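Long-range contacts in 361aa long hypothetical D-aminopeptidase (Pyrococcus horikoshii, PDB 2DRH), which is of unknown function but belongs to the S58 peptidase family and may act as an aminopeptidase: residues E65-G70 / G90-P95; S177-K182 / E213-A218; G16-I21 / A161-E166; T33-K38 / P47-V52. All coordinates share one frame; numbering follows the deposited sequence.

Contact 1 of 4, residues E65-G70 / G90-P95; sequences EKVLAG and GTIETP
I92 lays its outer carbons over the methyl group of A69, and I92 CG1 comes within 3.5 Å of A69 CB, closer than carbons usually pack. The pair belongs to a short antiparallel bridge in which residues 91-92, just past helix 83-89, dock on strand 65-73 of a mixed beta sheet. The I92 CG1 branch stands anti to the carbonyl carbon (chi1 -78°), which carries it along the face of the sheet to A69, where a small residue suits the tight fit. On the same face V67 CG2 meets I92 CB at 3.9 Å, and F284, V282 and L86 continue this buried apolar surface. The backbones of V67 and I92 form the hydrogen-bonded pair, with I92 N to V67 O at 3.0 Å and V67 N to I92 O longer at 3.3 Å. L68 and T91 diverge, touching through L68 CD2 and T91 CG2 at 3.8 Å. Beyond the bridge the K66 and E93 side chains run side by side, K66 CG packing on E93 CB; the K66 ammonium is bonded to Y63 O and H292 ND1, while E93 OE2 accepts from N130 N. G90 leaves the helix with positive phi, a backbone shape that favours glycine. Its carbonyl O receives A69 N at 2.7 Å, the donor standing 45° above the carbonyl plane.

Contact 2 of 4, residues S177-K182 / E213-A218; sequences SAFEFK and EDLTIA
A type I' turn from A178 to F181 makes the tip of a tiny beta hairpin, with F179 and E180 at its two central positions in left-handed backbone conformation, and it presses its aromatic side chains on the loop before helix 222-225. L215 carries the contact from that loop, and its two methyl groups meet two rings. L215 CD1 lies over the face of F179, 3.8 Å from the ring centroid and 17° off the normal, a CH-pi contact. L215 CD2 instead meets F181 CE2 at 3.7 Å. With CG set anti to the backbone N (chi1 -175°), the fork of the leucine opens toward both phenylalanines, as suits a branched side chain. D214 CB sits at the edge of the F179 ring, near its plane, and L327 of helix 309-328 packs on both F179 and L215. At the margin E180 OE2 and E213 OE2 stand 4.1 Å apart. E213 is paired with R232 and E180 OE1 accepts from G233 N, which may ease this like-charge approach. No hydrogen bond joins the two segments, so apolar and CH-pi packing holds the hairpin tip to the loop, supplemented by R212, which bonds F179 O and E180 O and makes a cation-pi contact with F181.

Contact 3 of 4, residues G16-I21 / A161-E166; sequences GKRNKI and ADEDFE
K20 reaches across to F165 in two ways at once, its alkyl chain running past the ring and its ammonium ending above it. CG stands anti to the carbonyl carbon, the chain stays extended through CE, and the last torsion bends (chi4 -78°). That final turn delivers NZ to F165 O at 2.7 Å, nearly in line with the carbonyl bond, and also over the centre of the F165 ring, 4.2 Å from the centroid, as a cation-pi contact. K20 CB and CD both touch F165 CE2, at 3.7 Å. E167 adds a salt bridge to NZ. Were this residue cut back to an alanine, F165 O would probably lose its ammonium donor and E167 its charged mate, and that ring face its alkyl cover. The first torsion of F165 (chi1 67°) brings the ring back across the contact toward K20, although its CB bond does not point there, and I21 CG2 touches F165 CE2 obliquely at 4.0 Å. Nearer the surface R18, bent at its third torsion, lays its guanidinium over E163 CB, which sits above the group's centre with R18 CZ 3.6 Å away. R18 NH2 meets D164 CB edge-on, and its salt bridge to D164 OD1 is long at 3.9 Å. A lysine and an arginine suit this half-buried seam, since their chains pack while their charged ends find oxygens. This is loop-to-loop packing between the two larger sheets of the fold: I21 N is bonded to S187 on strand 184-193, whereas D162 pairs through its backbone with V29 on strand 28-36.

Contact 4 of 4, residues T33-K38 / P47-V52; sequences TLIKGK and PVRTGV
R49 folds back across I35, the two side chains crossing at about a right angle, with I35 CG2 3.7 Å from R49 CD and over one face of the guanidinium. Both project from the same face of a beta hairpin, the antiparallel strands 28-36 and 48-56, whose short axes run 176° apart. The bend at the second torsion of R49 (chi2 -79°) sends the head toward the loop end of the hairpin. There both terminal nitrogens of R49 converge on a single carbonyl oxygen: R49 NH2 lies 2.7 Å and R49 NH1 3.0 Å from G37 O, which is close to the guanidinium plane. NH1 also bonds V48 O, and NE gives to D334 O, so several carbonyls fix the group's rotation. A leucine in its place would probably leave G37 O without both of these donors and free the loop end of the hairpin to shift. On the other face L34 and T50 run alongside each other in the same direction, with L34 CD1 4.1 Å from T50 CG2; the threonine hydroxyl is engaged by D138 and N100, while H153 of helix 151-160 packs on L34. Glycines suit two places. At G51 the backbone angles would jam a side chain against the preceding carbonyl, and at G37 one would also crowd P47. In the ladder between the strands the hydrogen-bonded pairs are L34 with T50 and K36 with V48. Its last rung is nearly straight, V48 N giving to K36 O at 2.8 Å with an angle of 175° at the hydrogen.

How the contacts relate
From the N terminus, 16-21 opens the longest loop, which contact 3 closes only when the chain reaches 161-166. Two shorter closures nest inside it in series: contact 4, the hairpin of strands 28-36 and 48-56, and then contact 1, where strand 65-73 takes up residues 91-92 after helix 83-89. Contact 2 follows once contact 3 has closed, joining a small hairpin to the loop past strand 198-207. No two of the four contacts touch. Contacts 1 and 2 lie on opposite sides of the chain's centre, about 32 Å apart between centres, whereas contacts 3 and 4 approach to about 6 Å at their nearest atoms. Contact 4 belongs to the four-stranded sheet, contact 1 to the larger one, and contact 3 bridges between them.

Contact 1 of 4, residues E65-G70 / G90-P95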
loop_
_atom_site.group_PDB
_atom_site.type_symbol
_atom_site.label_atom_id
_atom_site.label_comp_id
_atom_site.label_asym_id
_atom_site.label_seq_id
_atom_site.Cartn_x
_atom_site.Cartn_y
_atom_site.Cartn_z
ATOM N N GLU A 65 -0.234 18.228 20.923
ATOM C CA GLU A 65 -0.527 16.938 21.531
ATOM C C GLU A 65 -1.317 16.122 20.527
ATOM O O GLU A 65 -2.548 16.175 20.477
ATOM C CB GLU A 65 -1.301 17.105 22.844
ATOM C CG GLU A 65 -0.440 17.716 23.933
ATOM C CD GLU A 65 -1.027 17.556 25.315
ATOM O OE1 GLU A 65 -2.134 18.087 25.553
ATOM O OE2 GLU A 65 -0.371 16.900 26.159
ATOM N N LYS A 66 -0.576 15.368 19.724
ATOM C CA LYS A 66 -1.137 14.534 18.664
ATOM C C LYS A 66 -1.716 13.208 19.164
ATOM O O LYS A 66 -1.401 12.745 20.268
ATOM C CB LYS A 66 -0.041 14.248 17.635
ATOM C CG LYS A 66 0.591 15.486 17.012
ATOM C CD LYS A 66 2.050 15.220 16.669
ATOM C CE LYS A 66 2.554 16.066 15.516
ATOM N NZ LYS A 66 2.333 17.531 15.684
ATOM N N VAL A 67 -2.578 12.600 18.357
ATOM C CA VAL A 67 -3.145 11.307 18.718
ATOM C C VAL A 67 -2.703 10.324 17.643
ATOM O O VAL A 67 -2.528 10.710 16.485
ATOM C CB VAL A 67 -4.702 11.328 18.778
ATOM C CG1 VAL A 67 -5.176 12.300 19.862
ATOM C CG2 VAL A 67 -5.284 11.712 17.425
ATOM N N LEU A 68 -2.490 9.068 18.026
ATOM C CA LEU A 68 -2.091 8.054 17.058
ATOM C C LEU A 68 -3.305 7.780 16.178
ATOM O O LEU A 68 -4.437 7.783 16.662
ATOM C CB LEU A 68 -1.635 6.785 17.777
ATOM C CG LEU A 68 -0.368 6.966 18.628
ATOM C CD1 LEU A 68 0.014 5.654 19.290
ATOM C CD2 LEU A 68 0.771 7.455 17.744
ATOM N N ALA A 69 -3.086 7.551 14.888
ATOM C CA ALA A 69 -4.219 7.331 13.993
ATOM C C ALA A 69 -3.921 6.437 12.799
ATOM O O ALA A 69 -2.764 6.188 12.472
ATOM C CB ALA A 69 -4.741 8.671 13.507
ATOM N N GLY A 70 -4.993 5.969 12.157
ATOM C CA GLY A 70 -4.881 5.110 10.995
ATOM C C GLY A 70 -5.985 5.435 10.006
ATOM O O GLY A 70 -6.898 6.199 10.322
ATOM N N GLY A 90 1.721 8.198 11.466
ATOM C CA GLY A 90 0.763 7.511 12.309
ATOM C C GLY A 90 0.004 8.432 13.242
ATOM O O GLY A 90 -0.544 7.984 14.252
ATOM N N THR A 91 -0.058 9.716 12.914
ATOM C CA THR A 91 -0.741 10.656 13.799
ATOM C C THR A 91 -1.671 11.662 13.136
ATOM O O THR A 91 -1.640 11.851 11.916
ATOM C CB THR A 91 0.287 11.450 14.613
ATOM O OG1 THR A 91 1.230 12.047 13.714
ATOM C CG2 THR A 91 1.038 10.530 15.588
ATOM N N ILE A 92 -2.508 12.287 13.965
ATOM C CA ILE A 92 -3.438 13.334 13.545
ATOM C C ILE A 92 -3.079 14.521 14.434
ATOM O O ILE A 92 -2.995 14.376 15.658
ATOM C CB ILE A 92 -4.910 12.920 13.764
ATOM C CG1 ILE A 92 -5.345 11.961 12.647
ATOM C CG2 ILE A 92 -5.806 14.150 13.785
ATOM C CD1 ILE A 92 -6.795 11.536 12.722
ATOM N N GLU A 93 -2.856 15.685 13.823
ATOM C CA GLU A 93 -2.429 16.869 14.567
ATOM C C GLU A 93 -3.288 18.097 14.346
ATOM O O GLU A 93 -2.852 19.226 14.598
ATOM C CB GLU A 93 -0.982 17.206 14.196
ATOM C CG GLU A 93 -0.737 17.292 12.692
ATOM C CD GLU A 93 0.705 17.620 12.341
ATOM O OE1 GLU A 93 1.627 17.014 12.942
ATOM O OE2 GLU A 93 0.916 18.472 11.453
ATOM N N THR A 94 -4.508 17.873 13.879
ATOM C CA THR A 94 -5.420 18.960 13.611
ATOM C C THR A 94 -6.827 18.449 13.785
ATOM O O THR A 94 -7.056 17.239 13.790
ATOM C CB THR A 94 -5.301 19.442 12.144
ATOM O OG1 THR A 94 -5.793 18.413 11.269
ATOM C CG2 THR A 94 -3.837 19.759 11.785
ATOM N N PRO A 95 -7.791 19.360 13.978
ATOM C CA PRO A 95 -9.150 18.842 14.115
ATOM C C PRO A 95 -9.507 18.282 12.734
ATOM O O PRO A 95 -8.904 18.671 11.728
ATOM C CB PRO A 95 -9.969 20.079 14.497
ATOM C CG PRO A 95 -9.164 21.220 14.001
ATOM C CD PRO A 95 -7.737 20.800 14.272
#

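Contact 2 of 4, residues S177-K182 / E213-A218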
loop_
_atom_site.group_PDB
_atom_site.type_symbol
_atom_site.label_atom_id
_atom_site.label_comp_id
_atom_site.label_asym_id
_atom_site.label_seq_id
_atom_site.Cartn_x
_atom_site.Cartn_y
_atom_site.Cartn_z
ATOM N N SER A 177 -27.022 12.903 -0.055
ATOM C CA SER A 177 -28.027 11.915 -0.437
ATOM C C SER A 177 -27.509 10.510 -0.151
ATOM O O SER A 177 -26.351 10.211 -0.419
ATOM C CB SER A 177 -28.334 12.019 -1.938
ATOM O OG SER A 177 -28.764 13.314 -2.286
ATOM N N ALA A 178 -28.372 9.648 0.378
ATOM C CA ALA A 178 -27.997 8.267 0.675
ATOM C C ALA A 178 -29.156 7.338 0.323
ATOM O O ALA A 178 -30.264 7.494 0.845
ATOM C CB ALA A 178 -27.642 8.122 2.151
ATOM N N PHE A 179 -28.902 6.384 -0.573
ATOM C CA PHE A 179 -29.932 5.436 -0.992
ATOM C C PHE A 179 -31.130 6.172 -1.578
ATOM O O PHE A 179 -32.261 5.695 -1.513
ATOM C CB PHE A 179 -30.379 4.585 0.202
ATOM C CG PHE A 179 -29.285 3.741 0.779
ATOM C CD1 PHE A 179 -28.814 2.623 0.091
ATOM C CD2 PHE A 179 -28.695 4.081 1.994
ATOM C CE1 PHE A 179 -27.769 1.857 0.605
ATOM C CE2 PHE A 179 -27.650 3.322 2.515
ATOM C CZ PHE A 179 -27.186 2.210 1.820
ATOM N N GLU A 180 -30.865 7.342 -2.144
ATOM C CA GLU A 180 -31.896 8.173 -2.749
ATOM C C GLU A 180 -32.945 8.668 -1.764
ATOM O O GLU A 180 -34.090 8.943 -2.119
ATOM C CB GLU A 180 -32.521 7.454 -3.949
ATOM C CG GLU A 180 -31.481 7.214 -5.025
ATOM C CD GLU A 180 -32.016 6.507 -6.251
ATOM O OE1 GLU A 180 -32.773 7.131 -7.027
ATOM O OE2 GLU A 180 -31.672 5.323 -6.433
ATOM N N PHE A 181 -32.512 8.777 -0.514
ATOM C CA PHE A 181 -33.304 9.322 0.577
ATOM C C PHE A 181 -32.361 10.424 1.049
ATOM O O PHE A 181 -31.226 10.511 0.565
ATOM C CB PHE A 181 -33.505 8.301 1.697
ATOM C CG PHE A 181 -34.517 7.231 1.376
ATOM C CD1 PHE A 181 -35.840 7.565 1.108
ATOM C CD2 PHE A 181 -34.152 5.887 1.380
ATOM C CE1 PHE A 181 -36.793 6.571 0.852
ATOM C CE2 PHE A 181 -35.092 4.885 1.127
ATOM C CZ PHE A 181 -36.414 5.227 0.864
ATOM N N LYS A 182 -32.799 11.271 1.970
ATOM C CA LYS A 182 -31.911 12.321 2.441
ATOM C C LYS A 182 -30.796 11.670 3.250
ATOM O O LYS A 182 -31.054 10.782 4.065
ATOM C CB LYS A 182 -32.666 13.313 3.317
ATOM C CG LYS A 182 -31.835 14.513 3.743
ATOM C CD LYS A 182 -31.475 15.390 2.549
ATOM C CE LYS A 182 -30.517 16.508 2.954
ATOM N NZ LYS A 182 -29.282 15.951 3.568
ATOM N N GLU A 213 -32.570 0.698 -3.968
ATOM C CA GLU A 213 -32.772 -0.719 -3.697
ATOM C C GLU A 213 -31.672 -1.464 -2.947
ATOM O O GLU A 213 -31.867 -2.625 -2.577
ATOM C CB GLU A 213 -33.077 -1.466 -5.002
ATOM C CG GLU A 213 -32.262 -1.000 -6.197
ATOM C CD GLU A 213 -32.568 0.444 -6.566
ATOM O OE1 GLU A 213 -33.758 0.761 -6.772
ATOM O OE2 GLU A 213 -31.625 1.258 -6.645
ATOM N N ASP A 214 -30.526 -0.831 -2.723
ATOM C CA ASP A 214 -29.460 -1.512 -1.999
ATOM C C ASP A 214 -29.704 -1.486 -0.486
ATOM O O ASP A 214 -29.346 -2.425 0.225
ATOM C CB ASP A 214 -28.099 -0.867 -2.288
ATOM C CG ASP A 214 -27.731 -0.892 -3.766
ATOM O OD1 ASP A 214 -28.029 -1.893 -4.455
ATOM O OD2 ASP A 214 -27.123 0.092 -4.231
ATOM N N LEU A 215 -30.325 -0.412 -0.009
ATOM C CA LEU A 215 -30.591 -0.221 1.416
ATOM C C LEU A 215 -30.956 -1.486 2.191
ATOM O O LEU A 215 -31.974 -2.139 1.935
ATOM C CB LEU A 215 -31.676 0.851 1.604
ATOM C CG LEU A 215 -32.013 1.265 3.047
ATOM C CD1 LEU A 215 -30.754 1.684 3.801
ATOM C CD2 LEU A 215 -33.019 2.401 3.018
ATOM N N THR A 216 -30.103 -1.818 3.155
ATOM C CA THR A 216 -30.291 -2.989 3.994
ATOM C C THR A 216 -30.245 -2.544 5.452
ATOM O O THR A 216 -29.236 -2.004 5.905
ATOM C CB THR A 216 -29.171 -4.003 3.746
ATOM O OG1 THR A 216 -29.044 -4.219 2.333
ATOM C CG2 THR A 216 -29.478 -5.325 4.443
ATOM N N ILE A 217 -31.337 -2.759 6.182
ATOM C CA ILE A 217 -31.387 -2.352 7.586
ATOM C C ILE A 217 -31.570 -3.547 8.501
ATOM O O ILE A 217 -32.636 -4.153 8.539
ATOM C CB ILE A 217 -32.525 -1.336 7.847
ATOM C CG1 ILE A 217 -32.305 -0.079 7.000
ATOM C CG2 ILE A 217 -32.562 -0.962 9.327
ATOM C CD1 ILE A 217 -33.335 1.015 7.227
ATOM N N ALA A 218 -30.516 -3.878 9.235
ATOM C CA ALA A 218 -30.545 -5.010 10.146
ATOM C C ALA A 218 -30.928 -6.263 9.372
ATOM O O ALA A 218 -31.705 -7.085 9.849
ATOM C CB ALA A 218 -31.542 -4.758 11.284
#

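Contact 3 of 4, residues G16-I21 / A161-E166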
loop_
_atom_site.group_PDB
_atom_site.type_symbol
_atom_site.label_atom_id
_atom_site.label_comp_id
_atom_site.label_asym_id
_atom_site.label_seq_id
_atom_site.Cartn_x
_atom_site.Cartn_y
_atom_site.Cartn_z
ATOM N N GLY A 16 -22.919 3.366 23.916
ATOM C CA GLY A 16 -22.474 4.224 24.998
ATOM C C GLY A 16 -23.649 5.039 25.504
ATOM O O GLY A 16 -24.737 4.962 24.940
ATOM N N LYS A 17 -23.430 5.828 26.553
ATOM C CA LYS A 17 -24.488 6.650 27.143
ATOM C C LYS A 17 -25.249 7.512 26.136
ATOM O O LYS A 17 -26.479 7.523 26.126
ATOM C CB LYS A 17 -23.901 7.548 28.239
ATOM C CG LYS A 17 -23.288 6.779 29.400
ATOM C CD LYS A 17 -22.669 7.707 30.439
ATOM C CE LYS A 17 -23.702 8.641 31.058
ATOM N NZ LYS A 17 -23.099 9.516 32.111
ATOM N N ARG A 18 -24.518 8.239 25.298
ATOM C CA ARG A 18 -25.142 9.108 24.305
ATOM C C ARG A 18 -25.327 8.394 22.961
ATOM O O ARG A 18 -26.087 8.846 22.105
ATOM C CB ARG A 18 -24.278 10.358 24.103
ATOM C CG ARG A 18 -23.695 10.928 25.398
ATOM C CD ARG A 18 -22.714 12.068 25.130
ATOM N NE ARG A 18 -23.386 13.334 24.858
ATOM C CZ ARG A 18 -23.532 14.312 25.747
ATOM N NH1 ARG A 18 -23.050 14.180 26.974
ATOM N NH2 ARG A 18 -24.164 15.426 25.410
ATOM N N ASN A 19 -24.644 7.268 22.794
ATOM C CA ASN A 19 -24.683 6.508 21.548
ATOM C C ASN A 19 -24.237 7.435 20.417
ATOM O O ASN A 19 -24.895 7.558 19.381
ATOM C CB ASN A 19 -26.083 5.947 21.271
ATOM C CG ASN A 19 -26.088 4.942 20.120
ATOM O OD1 ASN A 19 -25.105 4.223 19.908
ATOM N ND2 ASN A 19 -27.194 4.879 19.383
ATOM N N LYS A 20 -23.109 8.099 20.655
ATOM C CA LYS A 20 -22.505 9.022 19.702
ATOM C C LYS A 20 -20.995 8.903 19.850
ATOM O O LYS A 20 -20.498 8.439 20.882
ATOM C CB LYS A 20 -22.926 10.462 19.994
ATOM C CG LYS A 20 -24.379 10.800 19.690
ATOM C CD LYS A 20 -24.685 12.216 20.170
ATOM C CE LYS A 20 -26.113 12.646 19.858
ATOM N NZ LYS A 20 -26.294 13.038 18.425
ATOM N N ILE A 21 -20.266 9.327 18.824
ATOM C CA ILE A 21 -18.810 9.257 18.853
ATOM C C ILE A 21 -18.214 9.976 20.072
ATOM O O ILE A 21 -17.132 9.622 20.539
ATOM C CB ILE A 21 -18.205 9.849 17.561
ATOM C CG1 ILE A 21 -16.710 9.546 17.506
ATOM C CG2 ILE A 21 -18.467 11.353 17.498
ATOM C CD1 ILE A 21 -16.045 9.954 16.197
ATOM N N ALA A 161 -17.818 22.889 18.471
ATOM C CA ALA A 161 -17.674 21.474 18.798
ATOM C C ALA A 161 -17.904 21.168 20.272
ATOM O O ALA A 161 -17.391 21.865 21.147
ATOM C CB ALA A 161 -16.295 20.982 18.382
ATOM N N ASP A 162 -18.689 20.129 20.541
ATOM C CA ASP A 162 -18.948 19.714 21.913
ATOM C C ASP A 162 -19.502 18.294 21.968
ATOM O O ASP A 162 -19.614 17.619 20.939
ATOM C CB ASP A 162 -19.898 20.696 22.617
ATOM C CG ASP A 162 -21.342 20.519 22.205
ATOM O OD1 ASP A 162 -21.665 20.770 21.024
ATOM O OD2 ASP A 162 -22.155 20.125 23.074
ATOM N N GLU A 163 -19.829 17.849 23.177
ATOM C CA GLU A 163 -20.354 16.508 23.427
ATOM C C GLU A 163 -21.645 16.212 22.672
ATOM O O GLU A 163 -21.756 15.212 21.962
ATOM C CB GLU A 163 -20.605 16.324 24.927
ATOM C CG GLU A 163 -19.370 16.464 25.826
ATOM C CD GLU A 163 -18.619 17.775 25.637
ATOM O OE1 GLU A 163 -19.261 18.849 25.609
ATOM O OE2 GLU A 163 -17.374 17.729 25.525
ATOM N N ASP A 164 -22.632 17.079 22.850
ATOM C CA ASP A 164 -23.921 16.918 22.197
ATOM C C ASP A 164 -23.804 17.536 20.803
ATOM O O ASP A 164 -23.173 18.581 20.627
ATOM C CB ASP A 164 -24.997 17.637 23.020
ATOM C CG ASP A 164 -26.414 17.335 22.546
ATOM O OD1 ASP A 164 -26.863 16.172 22.670
ATOM O OD2 ASP A 164 -27.081 18.272 22.053
ATOM N N PHE A 165 -24.382 16.879 19.807
ATOM C CA PHE A 165 -24.339 17.408 18.452
ATOM C C PHE A 165 -25.475 16.822 17.638
ATOM O O PHE A 165 -25.818 15.654 17.785
ATOM C CB PHE A 165 -22.979 17.122 17.797
ATOM C CG PHE A 165 -22.710 15.666 17.538
ATOM C CD1 PHE A 165 -23.120 15.069 16.348
ATOM C CD2 PHE A 165 -22.041 14.893 18.480
ATOM C CE1 PHE A 165 -22.868 13.723 16.097
ATOM C CE2 PHE A 165 -21.780 13.543 18.244
ATOM C CZ PHE A 165 -22.195 12.954 17.048
ATOM N N GLU A 166 -26.079 17.652 16.800
ATOM C CA GLU A 166 -27.190 17.218 15.970
ATOM C C GLU A 166 -26.743 16.278 14.857
ATOM O O GLU A 166 -25.590 16.313 14.417
ATOM C CB GLU A 166 -27.892 18.430 15.358
ATOM C CG GLU A 166 -28.501 19.367 16.382
ATOM C CD GLU A 166 -29.309 20.476 15.736
ATOM O OE1 GLU A 166 -28.732 21.248 14.939
ATOM O OE2 GLU A 166 -30.523 20.574 16.023
#

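Contact 4 of 4, residues T33-K38 / P47-V52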
loop_
_atom_site.group_PDB
_atom_site.type_symbol
_atom_site.label_atom_id
_atom_site.label_comp_id
_atom_site.label_asym_id
_atom_site.label_seq_id
_atom_site.Cartn_x
_atom_site.Cartn_y
_atom_site.Cartn_z
ATOM N N THR A 33 -24.278 24.882 9.347
ATOM C CA THR A 33 -25.224 24.512 8.298
ATOM C C THR A 33 -25.559 25.690 7.399
ATOM O O THR A 33 -25.869 26.772 7.884
ATOM C CB THR A 33 -26.526 23.959 8.923
ATOM O OG1 THR A 33 -26.199 22.886 9.815
ATOM C CG2 THR A 33 -27.476 23.438 7.841
ATOM N N LEU A 34 -25.497 25.467 6.089
ATOM C CA LEU A 34 -25.769 26.518 5.114
ATOM C C LEU A 34 -26.912 26.170 4.174
ATOM O O LEU A 34 -26.760 25.353 3.262
ATOM C CB LEU A 34 -24.509 26.799 4.297
ATOM C CG LEU A 34 -23.308 27.142 5.168
ATOM C CD1 LEU A 34 -22.045 27.214 4.319
ATOM C CD2 LEU A 34 -23.586 28.462 5.894
ATOM N N ILE A 35 -28.053 26.807 4.406
ATOM C CA ILE A 35 -29.242 26.588 3.601
ATOM C C ILE A 35 -29.792 27.937 3.158
ATOM O O ILE A 35 -30.057 28.811 3.988
ATOM C CB ILE A 35 -30.317 25.833 4.409
ATOM C CG1 ILE A 35 -29.730 24.513 4.928
ATOM C CG2 ILE A 35 -31.559 25.586 3.539
ATOM C CD1 ILE A 35 -30.736 23.606 5.625
ATOM N N LYS A 36 -29.957 28.107 1.851
ATOM C CA LYS A 36 -30.465 29.359 1.307
ATOM C C LYS A 36 -30.889 29.214 -0.149
ATOM O O LYS A 36 -30.231 28.536 -0.933
ATOM C CB LYS A 36 -29.389 30.449 1.411
ATOM C CG LYS A 36 -29.656 31.673 0.546
ATOM C CD LYS A 36 -28.408 32.528 0.368
ATOM C CE LYS A 36 -28.656 33.647 -0.636
ATOM N NZ LYS A 36 -29.103 33.127 -1.968
ATOM N N GLY A 37 -31.989 29.867 -0.505
ATOM C CA GLY A 37 -32.474 29.818 -1.872
ATOM C C GLY A 37 -33.302 28.591 -2.193
ATOM O O GLY A 37 -33.426 27.670 -1.384
ATOM N N LYS A 38 -33.868 28.580 -3.392
ATOM C CA LYS A 38 -34.687 27.468 -3.835
ATOM C C LYS A 38 -34.897 27.566 -5.344
ATOM O O LYS A 38 -34.659 28.613 -5.942
ATOM C CB LYS A 38 -36.041 27.512 -3.126
ATOM C CG LYS A 38 -36.792 28.815 -3.363
ATOM C CD LYS A 38 -38.178 28.824 -2.723
ATOM C CE LYS A 38 -38.877 30.160 -2.976
ATOM N NZ LYS A 38 -40.239 30.222 -2.373
ATOM N N PRO A 47 -29.430 27.266 -5.484
ATOM C CA PRO A 47 -29.667 27.090 -4.043
ATOM C C PRO A 47 -28.467 26.502 -3.302
ATOM O O PRO A 47 -27.705 25.717 -3.864
ATOM C CB PRO A 47 -30.869 26.149 -4.007
ATOM C CG PRO A 47 -31.599 26.485 -5.275
ATOM C CD PRO A 47 -30.473 26.581 -6.267
ATOM N N VAL A 48 -28.306 26.881 -2.037
ATOM C CA VAL A 48 -27.193 26.386 -1.238
ATOM C C VAL A 48 -27.657 25.431 -0.148
ATOM O O VAL A 48 -28.497 25.771 0.687
ATOM C CB VAL A 48 -26.406 27.545 -0.587
ATOM C CG1 VAL A 48 -27.338 28.409 0.212
ATOM C CG2 VAL A 48 -25.307 26.992 0.314
ATOM N N ARG A 49 -27.092 24.228 -0.168
ATOM C CA ARG A 49 -27.416 23.185 0.797
ATOM C C ARG A 49 -26.110 22.456 1.101
ATOM O O ARG A 49 -25.884 21.345 0.633
ATOM C CB ARG A 49 -28.433 22.212 0.191
ATOM C CG ARG A 49 -29.729 22.853 -0.325
ATOM C CD ARG A 49 -30.718 23.178 0.793
ATOM N NE ARG A 49 -32.033 23.571 0.273
ATOM C CZ ARG A 49 -32.318 24.765 -0.246
ATOM N NH1 ARG A 49 -31.383 25.708 -0.318
ATOM N NH2 ARG A 49 -33.539 25.018 -0.702
ATOM N N THR A 50 -25.240 23.098 1.872
ATOM C CA THR A 50 -23.956 22.506 2.204
ATOM C C THR A 50 -23.560 22.887 3.631
ATOM O O THR A 50 -24.393 23.357 4.403
ATOM C CB THR A 50 -22.870 22.965 1.187
ATOM O OG1 THR A 50 -21.675 22.207 1.383
ATOM C CG2 THR A 50 -22.554 24.441 1.352
ATOM N N GLY A 51 -22.300 22.678 3.990
ATOM C CA GLY A 51 -21.875 23.016 5.337
ATOM C C GLY A 51 -20.523 22.453 5.707
ATOM O O GLY A 51 -19.793 21.952 4.854
ATOM N N VAL A 52 -20.204 22.524 6.997
ATOM C CA VAL A 52 -18.935 22.048 7.519
ATOM C C VAL A 52 -19.133 21.360 8.862
ATOM O O VAL A 52 -19.936 21.799 9.686
ATOM C CB VAL A 52 -17.947 23.229 7.718
ATOM C CG1 VAL A 52 -16.654 22.739 8.364
ATOM C CG2 VAL A 52 -17.652 23.890 6.385
#